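Local structure of terminal oxygenase component of carbazole (Janthinobacterium sp., 7BUG) at residues V175-P181 / A361-R366; I264-G268 / W365-A369. The protein serves as the terminal oxygenase of carbazole 1,9a-dioxygenase, inserting dioxygen at the angular C-9a and adjacent C-1 positions of carbazole to give an unstable cis-hydrodiol. All coordinates share one frame; numbering follows the deposited sequence.

Contact 1 (V175-P181 / A361-R366); sequences VENGFDP and AIVAWR
Val175 lays its CG1 methyl over one face of the Trp365 indole, a CH-pi contact placed above the five-membered ring but shifted to its rim, with Val175 CG1 3.4 Å from Trp365 NE1. That NE1 is hydrogen-bonded to Tyr18 OH. One residue on, Glu176 meets Arg366 side-on and crosswise: Arg366 NH2 reaches Glu176 OE1 at 2.8 Å, and Arg366 NE reaches Glu176 OE2, also at 2.8 Å. Both oxygens lie close to the guanidinium plane, yet the pairing is not flat. OE1 is approached on its syn side, whereas NE stands 40° out of the carboxylate plane above OE2. Tyr18 OH on OE2 and Arg72 of the second subunit on OE1 complete the grip, so this buried carboxylate is gripped by four bonds from three residues and probably stays ionised. The axes of the helical segments 175-179 and 361-366 approach to 9.9 Å, their N-to-C directions 135° apart. Phe179 closes the first helix; with CG anti to the backbone N (chi1 -166°), its ring edge is directed at the second helix, where Phe179 CE2 comes within 3.2 Å of Ala361 O and also touches the Ala361 methyl. Asp180 then leaves the helix, and Ile362 CD1 ends 3.7 Å from Asp180 CG, a methyl set against the carboxylate. Pro181 finishes the walk with Pro181 CG 3.8 Å from Ala361 CB. Asp180 binds His93 of the second subunit, a cluster ligand, through OD2 and His183, an iron ligand, through its carbonyl O. This is the bridging aspartate of Rieske non-heme iron oxygenases, which links the cluster of one subunit to the mononuclear iron of the next.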
loop_
_atom_site.group_PDB
_atom_site.type_symbol
_atom_site.label_atom_id
_atom_site.label_comp_id
_atom_site.label_asym_id
_atom_site.label_seq_id
_atom_site.Cartn_x
_atom_site.Cartn_y
_atom_site.Cartn_z
ATOM N N VAL A 175 -15.814 2.414 -19.820
ATOM C CA VAL A 175 -16.758 3.062 -20.757
ATOM C C VAL A 175 -16.050 3.308 -22.078
ATOM O O VAL A 175 -16.614 3.013 -23.161
ATOM C CB VAL A 175 -17.275 4.395 -20.205
ATOM C CG1 VAL A 175 -18.081 5.135 -21.269
ATOM C CG2 VAL A 175 -18.146 4.157 -18.993
ATOM N N GLU A 176 -14.837 3.854 -22.015
ATOM C CA GLU A 176 -14.138 4.290 -23.245
ATOM C C GLU A 176 -13.753 3.063 -24.045
ATOM O O GLU A 176 -13.980 3.100 -25.264
ATOM C CB GLU A 176 -13.000 5.226 -22.920
ATOM C CG GLU A 176 -13.524 6.509 -22.329
ATOM C CD GLU A 176 -12.485 7.599 -22.163
ATOM O OE1 GLU A 176 -11.311 7.442 -22.711
ATOM O OE2 GLU A 176 -12.809 8.616 -21.548
ATOM N N ASN A 177 -13.301 2.014 -23.375
ATOM C CA ASN A 177 -12.988 0.721 -24.031
ATOM C C ASN A 177 -14.250 0.193 -24.728
ATOM O O ASN A 177 -14.134 -0.337 -25.843
ATOM C CB ASN A 177 -12.461 -0.271 -23.018
ATOM C CG ASN A 177 -12.503 -1.708 -23.510
ATOM O OD1 ASN A 177 -11.741 -2.057 -24.398
ATOM N ND2 ASN A 177 -13.295 -2.529 -22.832
ATOM N N GLY A 178 -15.401 0.299 -24.082
ATOM C CA GLY A 178 -16.645 -0.186 -24.684
ATOM C C GLY A 178 -17.007 0.578 -25.954
ATOM O O GLY A 178 -17.487 -0.046 -26.955
ATOM N N PHE A 179 -16.924 1.903 -25.907
ATOM C CA PHE A 179 -17.450 2.784 -26.966
ATOM C C PHE A 179 -16.382 3.087 -28.027
ATOM O O PHE A 179 -16.665 3.741 -29.005
ATOM C CB PHE A 179 -17.958 4.083 -26.359
ATOM C CG PHE A 179 -18.806 4.881 -27.305
ATOM C CD1 PHE A 179 -19.894 4.310 -27.956
ATOM C CD2 PHE A 179 -18.550 6.226 -27.487
ATOM C CE1 PHE A 179 -20.673 5.073 -28.821
ATOM C CE2 PHE A 179 -19.336 6.978 -28.342
ATOM C CZ PHE A 179 -20.406 6.408 -28.993
ATOM N N ASP A 180 -15.199 2.527 -27.882
ATOM C CA ASP A 180 -14.057 2.888 -28.757
ATOM C C ASP A 180 -14.172 2.164 -30.104
ATOM O O ASP A 180 -14.181 0.926 -30.134
ATOM C CB ASP A 180 -12.838 2.437 -27.972
ATOM C CG ASP A 180 -11.525 2.706 -28.632
ATOM O OD1 ASP A 180 -11.500 2.787 -29.900
ATOM O OD2 ASP A 180 -10.545 2.764 -27.862
ATOM N N PRO A 181 -14.373 2.858 -31.241
ATOM C CA PRO A 181 -14.614 2.130 -32.479
ATOM C C PRO A 181 -13.419 1.274 -32.946
ATOM O O PRO A 181 -13.599 0.228 -33.570
ATOM C CB PRO A 181 -14.951 3.236 -33.511
ATOM C CG PRO A 181 -15.233 4.487 -32.678
ATOM C CD PRO A 181 -14.449 4.321 -31.386
ATOM N N ALA A 361 -15.578 9.493 -31.309
ATOM C CA ALA A 361 -16.688 8.865 -30.547
ATOM C C ALA A 361 -16.434 9.039 -29.037
ATOM O O ALA A 361 -17.330 9.501 -28.283
ATOM C CB ALA A 361 -16.812 7.415 -30.859
ATOM N N ILE A 362 -15.205 8.775 -28.595
ATOM C CA ILE A 362 -14.831 8.909 -27.168
ATOM C C ILE A 362 -14.954 10.363 -26.709
ATOM O O ILE A 362 -15.505 10.596 -25.602
ATOM C CB ILE A 362 -13.442 8.326 -26.897
ATOM C CG1 ILE A 362 -13.534 6.798 -27.077
ATOM C CG2 ILE A 362 -12.967 8.746 -25.488
ATOM C CD1 ILE A 362 -12.207 6.096 -27.197
ATOM N N VAL A 363 -14.450 11.319 -27.495
ATOM C CA VAL A 363 -14.485 12.754 -27.138
ATOM C C VAL A 363 -15.948 13.218 -27.104
ATOM O O VAL A 363 -16.290 13.956 -26.203
ATOM C CB VAL A 363 -13.609 13.562 -28.104
ATOM C CG1 VAL A 363 -13.943 15.033 -28.109
ATOM C CG2 VAL A 363 -12.140 13.328 -27.752
ATOM N N ALA A 364 -16.794 12.742 -27.985
ATOM C CA ALA A 364 -18.229 13.129 -27.951
ATOM C C ALA A 364 -18.844 12.637 -26.641
ATOM O O ALA A 364 -19.589 13.394 -26.031
ATOM C CB ALA A 364 -18.940 12.564 -29.140
ATOM N N TRP A 365 -18.542 11.399 -26.230
ATOM C CA TRP A 365 -19.022 10.873 -24.933
ATOM C C TRP A 365 -18.509 11.748 -23.785
ATOM O O TRP A 365 -19.283 12.057 -22.859
ATOM C CB TRP A 365 -18.619 9.393 -24.754
ATOM C CG TRP A 365 -18.406 9.012 -23.321
ATOM C CD1 TRP A 365 -17.210 8.753 -22.738
ATOM C CD2 TRP A 365 -19.391 8.834 -22.285
ATOM N NE1 TRP A 365 -17.354 8.490 -21.424
ATOM C CE2 TRP A 365 -18.677 8.520 -21.116
ATOM C CE3 TRP A 365 -20.790 8.918 -22.232
ATOM C CZ2 TRP A 365 -19.288 8.232 -19.910
ATOM C CZ3 TRP A 365 -21.397 8.623 -21.034
ATOM C CH2 TRP A 365 -20.659 8.308 -19.908
ATOM N N ARG A 366 -17.230 12.116 -23.794
ATOM C CA ARG A 366 -16.612 12.859 -22.679
ATOM C C ARG A 366 -17.328 14.209 -22.536
ATOM O O ARG A 366 -17.585 14.674 -21.404
ATOM C CB ARG A 366 -15.116 13.039 -22.846
ATOM C CG ARG A 366 -14.326 11.736 -22.869
ATOM C CD ARG A 366 -12.853 12.140 -22.999
ATOM N NE ARG A 366 -11.985 10.968 -22.923
ATOM C CZ ARG A 366 -10.698 11.007 -23.263
ATOM N NH1 ARG A 366 -10.148 12.161 -23.634
ATOM N NH2 ARG A 366 -9.978 9.909 -23.115
#

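Contact 2 (I264-G268 / W365-A369); sequences IWLPG and WRKLA
The end of strand 261-265 and the turn after it run past helix 360-372 in step, the alpha carbons of Ile264 and Trp365 lying 7.2 Å apart and those of Leu266 and Ala369 6.6 Å. This is helix-on-sheet packing in the helix-grip, Bet v 1-like catalytic domain, where an antiparallel sheet curves against helices. Ile264 faces the helix and crosses the indole of Trp365 at about a right angle. Its CG1 is anti to the backbone N (chi1 -171°) and sits over one face of the six-membered ring, near the rim. The other branch shares the work: Ile264 CG2 is 3.9 Å from Trp365 CE3 and equally near Trp365 CB. On the opposite face lies the methyl of Ala369, one helical turn further along, so the ring is sandwiched between strand and helix. Leu266 packs further along the helix. Its CB does not point straight at the helix, but the branched tip bends in, bringing Leu266 CD2 to 4.0 Å from Ala369 CA while the same methyl touches Trp365 CH2. The branch point leans on Leu368, the residue before Ala369, with Leu266 CG 4.2 Å from Leu368 CD2. All of this is apolar and buried. The polypeptide then turns through the cis peptide bond ahead of Pro267, and backbone takes over from side chain around Trp365 CH2: Gly268 CA comes to 4.2 Å from Trp365 CH2, and Pro267 O lies at the ring edge, near its plane, 4.0 Å from that same Trp365 CH2.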
loop_
_atom_site.group_PDB
_atom_site.type_symbol
_atom_site.label_atom_id
_atom_site.label_comp_id
_atom_site.label_asym_id
_atom_site.label_seq_id
_atom_site.Cartn_x
_atom_site.Cartn_y
_atom_site.Cartn_z
ATOM N N ILE A 264 -23.581 4.920 -26.433
ATOM C CA ILE A 264 -23.234 5.017 -25.006
ATOM C C ILE A 264 -24.183 6.034 -24.370
ATOM O O ILE A 264 -24.483 7.079 -24.979
ATOM C CB ILE A 264 -21.752 5.379 -24.822
ATOM C CG1 ILE A 264 -21.345 5.250 -23.353
ATOM C CG2 ILE A 264 -21.465 6.785 -25.380
ATOM C CD1 ILE A 264 -21.237 3.815 -22.834
ATOM N N TRP A 265 -24.626 5.741 -23.163
ATOM C CA TRP A 265 -25.647 6.564 -22.452
ATOM C C TRP A 265 -25.135 6.895 -21.061
ATOM O O TRP A 265 -24.579 5.991 -20.408
ATOM C CB TRP A 265 -26.951 5.763 -22.379
ATOM C CG TRP A 265 -27.432 5.367 -23.738
ATOM C CD1 TRP A 265 -27.058 4.272 -24.454
ATOM C CD2 TRP A 265 -28.278 6.146 -24.609
ATOM N NE1 TRP A 265 -27.644 4.274 -25.697
ATOM C CE2 TRP A 265 -28.395 5.422 -25.819
ATOM C CE3 TRP A 265 -28.942 7.378 -24.475
ATOM C CZ2 TRP A 265 -29.158 5.885 -26.892
ATOM C CZ3 TRP A 265 -29.665 7.842 -25.549
ATOM C CH2 TRP A 265 -29.776 7.103 -26.729
ATOM N N LEU A 266 -25.419 8.105 -20.581
ATOM C CA LEU A 266 -25.322 8.366 -19.128
ATOM C C LEU A 266 -26.245 7.405 -18.392
ATOM O O LEU A 266 -27.374 7.171 -18.810
ATOM C CB LEU A 266 -25.624 9.828 -18.799
ATOM C CG LEU A 266 -24.486 10.808 -19.070
ATOM C CD1 LEU A 266 -25.049 12.227 -19.073
ATOM C CD2 LEU A 266 -23.382 10.697 -18.024
ATOM N N PRO A 267 -25.836 6.913 -17.201
ATOM C CA PRO A 267 -24.566 7.299 -16.561
ATOM C C PRO A 267 -23.285 6.543 -16.982
ATOM O O PRO A 267 -22.200 6.850 -16.480
ATOM C CB PRO A 267 -24.824 6.964 -15.079
ATOM C CG PRO A 267 -25.742 5.737 -15.172
ATOM C CD PRO A 267 -26.648 6.046 -16.335
ATOM N N GLY A 268 -23.415 5.583 -17.870
ATOM C CA GLY A 268 -22.265 4.803 -18.357
ATOM C C GLY A 268 -22.713 3.410 -18.746
ATOM O O GLY A 268 -22.350 2.395 -18.085
ATOM N N TRP A 365 -18.542 11.399 -26.230
ATOM C CA TRP A 365 -19.022 10.873 -24.933
ATOM C C TRP A 365 -18.509 11.748 -23.785
ATOM O O TRP A 365 -19.283 12.057 -22.859
ATOM C CB TRP A 365 -18.619 9.393 -24.754
ATOM C CG TRP A 365 -18.406 9.012 -23.321
ATOM C CD1 TRP A 365 -17.210 8.753 -22.738
ATOM C CD2 TRP A 365 -19.391 8.834 -22.285
ATOM N NE1 TRP A 365 -17.354 8.490 -21.424
ATOM C CE2 TRP A 365 -18.677 8.520 -21.116
ATOM C CE3 TRP A 365 -20.790 8.918 -22.232
ATOM C CZ2 TRP A 365 -19.288 8.232 -19.910
ATOM C CZ3 TRP A 365 -21.397 8.623 -21.034
ATOM C CH2 TRP A 365 -20.659 8.308 -19.908
ATOM N N ARG A 366 -17.230 12.116 -23.794
ATOM C CA ARG A 366 -16.612 12.859 -22.679
ATOM C C ARG A 366 -17.328 14.209 -22.536
ATOM O O ARG A 366 -17.585 14.674 -21.404
ATOM C CB ARG A 366 -15.116 13.039 -22.846
ATOM C CG ARG A 366 -14.326 11.736 -22.869
ATOM C CD ARG A 366 -12.853 12.140 -22.999
ATOM N NE ARG A 366 -11.985 10.968 -22.923
ATOM C CZ ARG A 366 -10.698 11.007 -23.263
ATOM N NH1 ARG A 366 -10.148 12.161 -23.634
ATOM N NH2 ARG A 366 -9.978 9.909 -23.115
ATOM N N LYS A 367 -17.662 14.802 -23.680
ATOM C CA LYS A 367 -18.384 16.101 -23.691
ATOM C C LYS A 367 -19.823 15.906 -23.235
ATOM O O LYS A 367 -20.311 16.727 -22.443
ATOM C CB LYS A 367 -18.306 16.656 -25.108
ATOM C CG LYS A 367 -16.912 17.099 -25.506
ATOM C CD LYS A 367 -16.918 18.017 -26.734
ATOM C CE LYS A 367 -16.388 17.385 -27.993
ATOM N NZ LYS A 367 -15.010 17.860 -28.281
ATOM N N LEU A 368 -20.491 14.902 -23.757
ATOM C CA LEU A 368 -21.896 14.619 -23.354
ATOM C C LEU A 368 -21.919 14.409 -21.837
ATOM O O LEU A 368 -22.774 14.983 -21.117
ATOM C CB LEU A 368 -22.393 13.374 -24.077
ATOM C CG LEU A 368 -23.783 13.019 -23.581
ATOM C CD1 LEU A 368 -24.827 13.430 -24.582
ATOM C CD2 LEU A 368 -23.901 11.573 -23.201
ATOM N N ALA A 369 -20.997 13.606 -21.303
ATOM C CA ALA A 369 -20.994 13.278 -19.868
ATOM C C ALA A 369 -20.725 14.551 -19.088
ATOM O O ALA A 369 -21.299 14.720 -18.002
ATOM C CB ALA A 369 -19.929 12.235 -19.573
#

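In the fold
Of the three elements, helix 171-179 comes first along the chain, strand 261-265 next and helix 360-372 last. Contact 1 closes a span of 179 intervening residues; contact 2 starts later and closes a shorter one of 96; both end on the same stretch of helix 360-372, where Trp365 serves both. They also touch directly, since Phe179 CD2 packs 3.6 Å from Ile264 CG2, so the three elements meet around Trp365, whose indole carries Val175 and Ile264 on the same face. Together they tie the iron-side helix and the subunit boundary at contact 1 to the antiparallel sheet of the catalytic domain at contact 2.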